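2-c-methyl-d-erythritol 2,4-cyclodiphosphate synthase (Plasmodium falciparum, PDB 4C82) probably catalyses, with release of CMP, the cyclisation that forms 2-C-methyl-D-erythritol 2,4-cyclodiphosphate in the plastid pathway of isoprenoid synthesis. Local coordinates at residues Y114-V119 with E149-V154; I124-K129 with H159-V164. The protein carries 1 engineered substitution. All coordinates share one frame; numbering follows the deposited sequence.

Contact 1. Residues Y114-V119 with E149-V154; sequences YDIGNV and ESQISV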
ATOM      1  N   TYR A 114     -11.563   2.838  20.218  1.00 29.72           N
ATOM      2  CA  TYR A 114     -11.845   2.608  18.793  1.00 29.45           C
ATOM      3  C   TYR A 114     -12.445   1.250  18.600  1.00 27.59           C
ATOM      4  O   TYR A 114     -12.290   0.381  19.468  1.00 31.65           O
ATOM      5  CB  TYR A 114     -10.527   2.696  18.040  1.00 27.42           C
ATOM      6  CG  TYR A 114     -10.186   4.105  17.692  1.00 25.52           C
ATOM      7  CD1 TYR A 114     -10.642   4.658  16.498  1.00 24.17           C
ATOM      8  CD2 TYR A 114      -9.340   4.868  18.509  1.00 26.81           C
ATOM      9  CE1 TYR A 114     -10.346   5.977  16.188  1.00 23.52           C
ATOM     10  CE2 TYR A 114      -8.986   6.160  18.167  1.00 27.62           C
ATOM     11  CZ  TYR A 114      -9.521   6.712  17.014  1.00 26.17           C
ATOM     12  OH  TYR A 114      -9.200   8.001  16.631  1.00 25.85           O
ATOM     13  N   ASP A 115     -13.144   1.053  17.485  1.00 27.06           N
ATOM     14  CA  ASP A 115     -13.469  -0.279  17.012  1.00 25.82           C
ATOM     15  C   ASP A 115     -12.714  -0.392  15.674  1.00 28.29           C
ATOM     16  O   ASP A 115     -12.398   0.625  15.072  1.00 25.99           O
ATOM     17  CB  ASP A 115     -14.940  -0.367  16.626  1.00 31.16           C
ATOM     18  CG  ASP A 115     -15.871  -0.285  17.830  1.00 37.35           C
ATOM     19  OD1 ASP A 115     -15.753  -1.162  18.687  1.00 41.32           O
ATOM     20  OD2 ASP A 115     -16.698   0.652  17.869  1.00 38.34           O
ATOM     21  N   ILE A 116     -12.519  -1.621  15.193  1.00 28.05           N
ATOM     22  CA  ILE A 116     -12.030  -1.821  13.846  1.00 26.74           C
ATOM     23  C   ILE A 116     -13.216  -1.667  12.890  1.00 26.93           C
ATOM     24  O   ILE A 116     -14.316  -2.181  13.217  1.00 28.31           O
ATOM     25  CB  ILE A 116     -11.487  -3.261  13.707  1.00 25.82           C
ATOM     26  CG1 ILE A 116     -10.170  -3.323  14.503  1.00 25.91           C
ATOM     27  CG2 ILE A 116     -11.335  -3.563  12.208  1.00 24.37           C
ATOM     28  CD1 ILE A 116      -9.561  -4.708  14.714  1.00 27.72           C
ATOM     29  N   GLY A 117     -13.044  -0.924  11.781  1.00 25.66           N
ATOM     30  CA  GLY A 117     -14.003  -0.945  10.644  1.00 21.25           C
ATOM     31  C   GLY A 117     -13.838  -2.219   9.858  1.00 24.50           C
ATOM     32  O   GLY A 117     -14.534  -3.203  10.088  1.00 21.54           O
ATOM     33  N   ASN A 118     -12.908  -2.218   8.883  1.00 23.36           N
ATOM     34  CA  ASN A 118     -12.630  -3.466   8.200  1.00 21.66           C
ATOM     35  C   ASN A 118     -11.114  -3.550   7.989  1.00 21.95           C
ATOM     36  O   ASN A 118     -10.395  -2.573   8.213  1.00 22.43           O
ATOM     37  CB  ASN A 118     -13.389  -3.567   6.875  1.00 20.96           C
ATOM     38  CG  ASN A 118     -12.801  -2.611   5.785  1.00 22.34           C
ATOM     39  OD1 ASN A 118     -12.765  -1.395   5.977  1.00 23.57           O
ATOM     40  ND2 ASN A 118     -12.265  -3.189   4.700  1.00 23.19           N
ATOM     41  N   VAL A 119     -10.623  -4.724   7.610  1.00 22.46           N
ATOM     42  CA  VAL A 119      -9.177  -4.836   7.346  1.00 22.73           C
ATOM     43  C   VAL A 119      -9.091  -5.537   5.949  1.00 23.15           C
ATOM     44  O   VAL A 119      -9.892  -6.389   5.674  1.00 21.24           O
ATOM     45  CB  VAL A 119      -8.475  -5.620   8.459  1.00 28.71           C
ATOM     46  CG1 VAL A 119      -9.115  -6.996   8.615  1.00 27.24           C
ATOM     47  CG2 VAL A 119      -6.924  -5.743   8.181  1.00 28.20           C
ATOM     48  N   GLU A 149     -16.443 -11.905  10.610  1.00 35.63           N
ATOM     49  CA  GLU A 149     -15.775 -12.347   9.390  1.00 35.69           C
ATOM     50  C   GLU A 149     -16.076 -11.391   8.226  1.00 36.73           C
ATOM     51  O   GLU A 149     -15.242 -11.211   7.350  1.00 36.46           O
ATOM     52  CB  GLU A 149     -16.055 -13.841   9.066  1.00 37.45           C
ATOM     53  CG  GLU A 149     -15.549 -14.796  10.173  1.00 47.97           C
ATOM     54  CD  GLU A 149     -15.493 -16.287   9.779  1.00 54.99           C
ATOM     55  OE1 GLU A 149     -15.707 -16.629   8.599  1.00 61.18           O
ATOM     56  OE2 GLU A 149     -15.219 -17.134  10.651  1.00 58.67           O
ATOM     57  N   SER A 150     -17.240 -10.735   8.236  1.00 35.29           N
ATOM     58  CA  SER A 150     -17.536  -9.736   7.228  1.00 34.53           C
ATOM     59  C   SER A 150     -16.650  -8.448   7.274  1.00 28.56           C
ATOM     60  O   SER A 150     -16.781  -7.586   6.431  1.00 32.23           O
ATOM     61  CB  SER A 150     -19.006  -9.353   7.300  1.00 37.83           C
ATOM     62  OG  SER A 150     -19.293  -8.784   8.556  1.00 37.36           O
ATOM     63  N   GLN A 151     -15.831  -8.286   8.304  1.00 27.39           N
ATOM     64  CA  GLN A 151     -14.958  -7.098   8.396  1.00 28.61           C
ATOM     65  C   GLN A 151     -13.535  -7.441   7.865  1.00 25.28           C
ATOM     66  O   GLN A 151     -12.685  -6.586   7.874  1.00 26.14           O
ATOM     67  CB  GLN A 151     -14.894  -6.581   9.830  1.00 25.11           C
ATOM     68  CG  GLN A 151     -16.291  -5.977  10.315  1.00 27.13           C
ATOM     69  CD  GLN A 151     -16.270  -5.803  11.837  1.00 27.22           C
ATOM     70  OE1 GLN A 151     -16.636  -6.721  12.582  1.00 32.35           O
ATOM     71  NE2 GLN A 151     -15.642  -4.727  12.293  1.00 25.78           N
ATOM     72  N   ILE A 152     -13.343  -8.680   7.390  1.00 26.81           N
ATOM     73  CA  ILE A 152     -12.007  -9.171   6.994  1.00 25.67           C
ATOM     74  C   ILE A 152     -11.975  -9.591   5.518  1.00 28.07           C
ATOM     75  O   ILE A 152     -12.916 -10.225   4.974  1.00 26.39           O
ATOM     76  CB  ILE A 152     -11.548 -10.328   7.902  1.00 27.70           C
ATOM     77  CG1 ILE A 152     -11.714  -9.933   9.377  1.00 23.82           C
ATOM     78  CG2 ILE A 152     -10.136 -10.825   7.534  1.00 28.19           C
ATOM     79  CD1 ILE A 152     -11.857 -11.136  10.286  1.00 26.05           C
ATOM     80  N   SER A 153     -10.869  -9.258   4.852  1.00 24.41           N
ATOM     81  CA  SER A 153     -10.675  -9.718   3.461  1.00 27.28           C
ATOM     82  C   SER A 153      -9.226 -10.195   3.444  1.00 25.13           C
ATOM     83  O   SER A 153      -8.374  -9.483   4.004  1.00 22.70           O
ATOM     84  CB  SER A 153     -10.776  -8.558   2.525  1.00 25.09           C
ATOM     85  OG  SER A 153     -10.135  -8.902   1.275  1.00 29.12           O
ATOM     86  N   VAL A 154      -8.947 -11.383   2.904  1.00 24.52           N
ATOM     87  CA  VAL A 154      -7.556 -11.799   2.801  1.00 27.68           C
ATOM     88  C   VAL A 154      -7.400 -12.258   1.336  1.00 29.44           C
ATOM     89  O   VAL A 154      -8.168 -13.125   0.909  1.00 26.75           O
ATOM     90  CB  VAL A 154      -7.148 -12.949   3.765  1.00 31.97           C
ATOM     91  CG1 VAL A 154      -7.288 -12.610   5.223  1.00 25.64           C
ATOM     92  CG2 VAL A 154      -7.933 -14.196   3.500  1.00 42.70           C
TER
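V119 and I152 form the parallel bridge by which strand 114-124 takes up strand 152-157, their CA atoms 5.2 Å apart. As parallel pairing requires, V119 alone supplies both backbone bonds of this bridge, to the two neighbours of I152. V119 N gives a hydrogen bond to Q151 O at 2.8 Å, nearly head-on to the carbonyl. The return bond, S153 N to V119 O, is weak, bent to 135° at the hydrogen. Beyond it the pairing continues from S153 to I121.

A side chain extends the polar joint backwards, where the main chain of E149-Q151 has turned off into a short 3-10 segment. With CG anti to its own carbonyl carbon (chi1 -68°) and the rest of the chain extended, the Q151 side chain runs past G117 O, CB and CG close to that oxygen, and NE2 donates to it at 2.9 Å. The oxygen lies in the amide plane of Q151. Since OE1 accepts from D148 N, both ends of the amide are tied and its rotation should be well fixed. G117 and N118 both bond to L178 on the other flank, and the twisted backbone of G117 is consistent with a beta bulge that turns its carbonyl to Q151.

Apolar contact is modest. V119 CG1 leans on I152 CG1 at 4.0 Å and comes nearly as close to CB and CG2, so one methyl rests against the base of the isoleucine side chain.

Outside the pair, ND2 of N118 bonds to I10 O of the second subunit, and S153 OG to D120.

Buried almost throughout, this pairing opens the second strand of a beta-alpha-beta crossover, strand 114-124, helix 134-145, strand 152-157, within the YgbB-family fold.

Contact 2. Residues I124-K129 with H159-V164; sequences IAQVPK and HEKLGV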
ATOM      1  N   ILE A 124       1.540 -11.235  -0.861  1.00 22.83           N
ATOM      2  CA  ILE A 124       2.210 -11.278  -2.173  1.00 23.00           C
ATOM      3  C   ILE A 124       3.247 -12.391  -1.999  1.00 24.86           C
ATOM      4  O   ILE A 124       4.275 -12.256  -1.261  1.00 23.76           O
ATOM      5  CB  ILE A 124       2.868  -9.923  -2.527  1.00 24.56           C
ATOM      6  CG1 ILE A 124       1.809  -8.777  -2.337  1.00 24.13           C
ATOM      7  CG2 ILE A 124       3.450  -9.976  -3.972  1.00 23.68           C
ATOM      8  CD1 ILE A 124       2.259  -7.326  -2.709  1.00 21.11           C
ATOM      9  N   ALA A 125       2.915 -13.491  -2.617  1.00 23.56           N
ATOM     10  CA  ALA A 125       3.557 -14.791  -2.325  1.00 28.61           C
ATOM     11  C   ALA A 125       3.427 -15.633  -3.580  1.00 26.36           C
ATOM     12  O   ALA A 125       2.334 -15.839  -4.063  1.00 26.82           O
ATOM     13  CB  ALA A 125       2.845 -15.485  -1.176  1.00 23.48           C
ATOM     14  N   GLN A 126       4.537 -16.159  -4.070  1.00 30.43           N
ATOM     15  CA  GLN A 126       4.521 -17.132  -5.183  1.00 31.53           C
ATOM     16  C   GLN A 126       3.972 -18.450  -4.650  1.00 32.84           C
ATOM     17  O   GLN A 126       3.173 -19.074  -5.304  1.00 32.25           O
ATOM     18  CB  GLN A 126       5.943 -17.311  -5.835  1.00 32.89           C
ATOM     19  CG  GLN A 126       5.912 -17.889  -7.251  1.00 34.41           C
ATOM     20  CD  GLN A 126       5.154 -17.051  -8.253  1.00 29.41           C
ATOM     21  OE1 GLN A 126       5.300 -15.827  -8.292  1.00 29.41           O
ATOM     22  NE2 GLN A 126       4.369 -17.708  -9.118  1.00 27.55           N
ATOM     23  N   VAL A 127       4.358 -18.836  -3.437  1.00 33.92           N
ATOM     24  CA  VAL A 127       3.766 -19.978  -2.694  1.00 33.74           C
ATOM     25  C   VAL A 127       3.657 -19.589  -1.197  1.00 33.79           C
ATOM     26  O   VAL A 127       4.480 -18.819  -0.722  1.00 33.92           O
ATOM     27  CB  VAL A 127       4.655 -21.239  -2.768  1.00 36.62           C
ATOM     28  CG1 VAL A 127       4.764 -21.735  -4.212  1.00 44.05           C
ATOM     29  CG2 VAL A 127       6.015 -20.922  -2.190  1.00 41.57           C
ATOM     30  N   PRO A 128       2.640 -20.094  -0.454  1.00 36.71           N
ATOM     31  CA  PRO A 128       1.598 -20.994  -0.917  1.00 35.60           C
ATOM     32  C   PRO A 128       0.480 -20.212  -1.583  1.00 32.36           C
ATOM     33  O   PRO A 128       0.444 -19.012  -1.496  1.00 31.93           O
ATOM     34  CB  PRO A 128       1.097 -21.633   0.399  1.00 35.73           C
ATOM     35  CG  PRO A 128       1.242 -20.506   1.425  1.00 36.93           C
ATOM     36  CD  PRO A 128       2.423 -19.681   0.963  1.00 34.53           C
ATOM     37  N   LYS A 129      -0.431 -20.914  -2.227  1.00 35.89           N
ATOM     38  CA  LYS A 129      -1.667 -20.364  -2.764  1.00 42.15           C
ATOM     39  C   LYS A 129      -2.576 -20.004  -1.559  1.00 40.96           C
ATOM     40  O   LYS A 129      -2.743 -20.811  -0.676  1.00 46.16           O
ATOM     41  CB  LYS A 129      -2.303 -21.478  -3.608  1.00 44.95           C
ATOM     42  CG  LYS A 129      -3.524 -21.113  -4.451  1.00 55.87           C
ATOM     43  CD  LYS A 129      -4.379 -22.373  -4.669  1.00 63.83           C
ATOM     44  CE  LYS A 129      -5.354 -22.273  -5.844  1.00 63.03           C
ATOM     45  NZ  LYS A 129      -4.960 -23.119  -7.013  1.00 71.43           N
ATOM     46  N   HIS A 159       3.547 -13.433  -8.252  1.00 22.54           N
ATOM     47  CA  HIS A 159       4.415 -12.326  -8.603  1.00 23.50           C
ATOM     48  C   HIS A 159       5.121 -12.744  -9.863  1.00 23.25           C
ATOM     49  O   HIS A 159       6.332 -12.472 -10.013  1.00 22.32           O
ATOM     50  CB  HIS A 159       5.425 -12.054  -7.463  1.00 22.88           C
ATOM     51  CG  HIS A 159       6.157 -10.711  -7.560  1.00 24.70           C
ATOM     52  ND1 HIS A 159       7.383 -10.594  -8.130  1.00 21.38           N
ATOM     53  CD2 HIS A 159       5.832  -9.438  -7.062  1.00 23.13           C
ATOM     54  CE1 HIS A 159       7.801  -9.309  -8.098  1.00 24.18           C
ATOM     55  NE2 HIS A 159       6.850  -8.591  -7.432  1.00 25.87           N
ATOM     56  N   GLU A 160       4.437 -13.533 -10.697  1.00 22.09           N
ATOM     57  CA  GLU A 160       4.923 -13.744 -12.109  1.00 24.47           C
ATOM     58  C   GLU A 160       6.260 -14.496 -12.192  1.00 27.44           C
ATOM     59  O   GLU A 160       6.996 -14.397 -13.205  1.00 27.64           O
ATOM     60  CB  GLU A 160       5.007 -12.385 -12.815  1.00 28.36           C
ATOM     61  CG  GLU A 160       3.655 -11.639 -12.860  1.00 28.56           C
ATOM     62  CD  GLU A 160       2.696 -12.318 -13.855  1.00 36.15           C
ATOM     63  OE1 GLU A 160       2.969 -12.270 -15.053  1.00 42.98           O
ATOM     64  OE2 GLU A 160       1.695 -12.918 -13.442  1.00 39.22           O
ATOM     65  N   LYS A 161       6.604 -15.177 -11.093  1.00 26.91           N
ATOM     66  CA  LYS A 161       7.883 -15.837 -10.914  1.00 29.70           C
ATOM     67  C   LYS A 161       9.060 -14.936 -11.185  1.00 32.13           C
ATOM     68  O   LYS A 161      10.135 -15.428 -11.581  1.00 29.77           O
ATOM     69  CB  LYS A 161       8.043 -17.103 -11.849  1.00 34.28           C
ATOM     70  CG  LYS A 161       6.794 -17.928 -12.008  1.00 36.22           C
ATOM     71  CD  LYS A 161       7.101 -19.357 -12.454  1.00 38.16           C
ATOM     72  CE  LYS A 161       5.957 -20.265 -12.052  1.00 45.83           C
ATOM     73  NZ  LYS A 161       6.413 -21.688 -11.928  1.00 57.07           N
ATOM     74  N   LEU A 162       8.898 -13.631 -10.963  1.00 30.64           N
ATOM     75  CA  LEU A 162       9.983 -12.675 -11.102  1.00 29.93           C
ATOM     76  C   LEU A 162      10.378 -12.098  -9.742  1.00 32.73           C
ATOM     77  O   LEU A 162       9.526 -11.924  -8.843  1.00 22.73           O
ATOM     78  CB  LEU A 162       9.508 -11.481 -11.978  1.00 31.71           C
ATOM     79  CG  LEU A 162       9.168 -11.849 -13.425  1.00 32.71           C
ATOM     80  CD1 LEU A 162       8.580 -10.611 -14.074  1.00 32.61           C
ATOM     81  CD2 LEU A 162      10.392 -12.350 -14.204  1.00 36.94           C
ATOM     82  N   GLY A 163      11.663 -11.800  -9.618  1.00 33.93           N
ATOM     83  CA  GLY A 163      12.230 -11.131  -8.469  1.00 29.90           C
ATOM     84  C   GLY A 163      12.303 -12.027  -7.252  1.00 32.18           C
ATOM     85  O   GLY A 163      12.007 -13.235  -7.367  1.00 32.90           O
ATOM     86  N   VAL A 164      12.638 -11.437  -6.093  1.00 35.03           N
ATOM     87  CA  VAL A 164      12.818 -12.193  -4.814  1.00 34.96           C
ATOM     88  C   VAL A 164      11.568 -12.974  -4.476  1.00 32.32           C
ATOM     89  O   VAL A 164      11.662 -14.165  -4.163  1.00 27.18           O
ATOM     90  CB  VAL A 164      13.249 -11.335  -3.571  1.00 38.67           C
ATOM     91  CG1 VAL A 164      14.220 -10.245  -3.925  1.00 36.97           C
ATOM     92  CG2 VAL A 164      12.076 -10.734  -2.808  1.00 43.91           C
TER
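Q126 and H159 face each other with CA atoms 5.9 Å apart, and the two backbones meet as loops, without strand pairing. H159-L162 forms a type I' beta turn, closed by L162 N bonding to H159 O at 3.0 Å, with positive phi at E160 and K161. The turn brings the amides of H159 and K161 round to a common point.

Q126 fills that point with its side-chain oxygen, OE1. Its chain starts anti to the backbone N (chi1 -159°) and then bends at chi2, folding OE1 into the turn. H159 N donates to Q126 OE1 at 3.0 Å and K161 N to the same oxygen at 3.2 Å, from opposite faces of the side-chain amide; the K161 donor stands 60° above the plane. One oxygen thus clamps the turn through two peptide N-H groups. The amide end lies across K161, with Q126 NE2 3.8 Å from K161 CG. H159 is braced from within its own turn, ND1 giving a 2.6 Å bond to L162 O, while I124 CG2 meets its CD2 obliquely at 3.9 Å.

A bound zinc ion lies near the H159 side chain, a sulfate touches the contact, and E160 OE1 accepts a hydrogen bond from K18 N of the second subunit. A type I' turn gripped by a glutamine shapes this loop, which in related synthases contributes to the active site between subunits.

How the contacts relate
Contact 1 is the buried joint and contact 2 the partly exposed one; their centres lie about 13 and 17 Å from the centre of the chain, with about 9 Å between their nearest atoms. Their segments alternate in sequence, so the same two passages of chain meet twice: first as paired strands, then as the loops that follow them. A glutamine amide completes each meeting, but with opposite polarity. Q151 donates to a strand carbonyl, that of G117, whereas Q126 accepts from peptide N-H groups of a turn. Both contacts also bond to the second subunit, contact 1 through N118 and S150, contact 2 through E160, with zinc and sulfate bound close by.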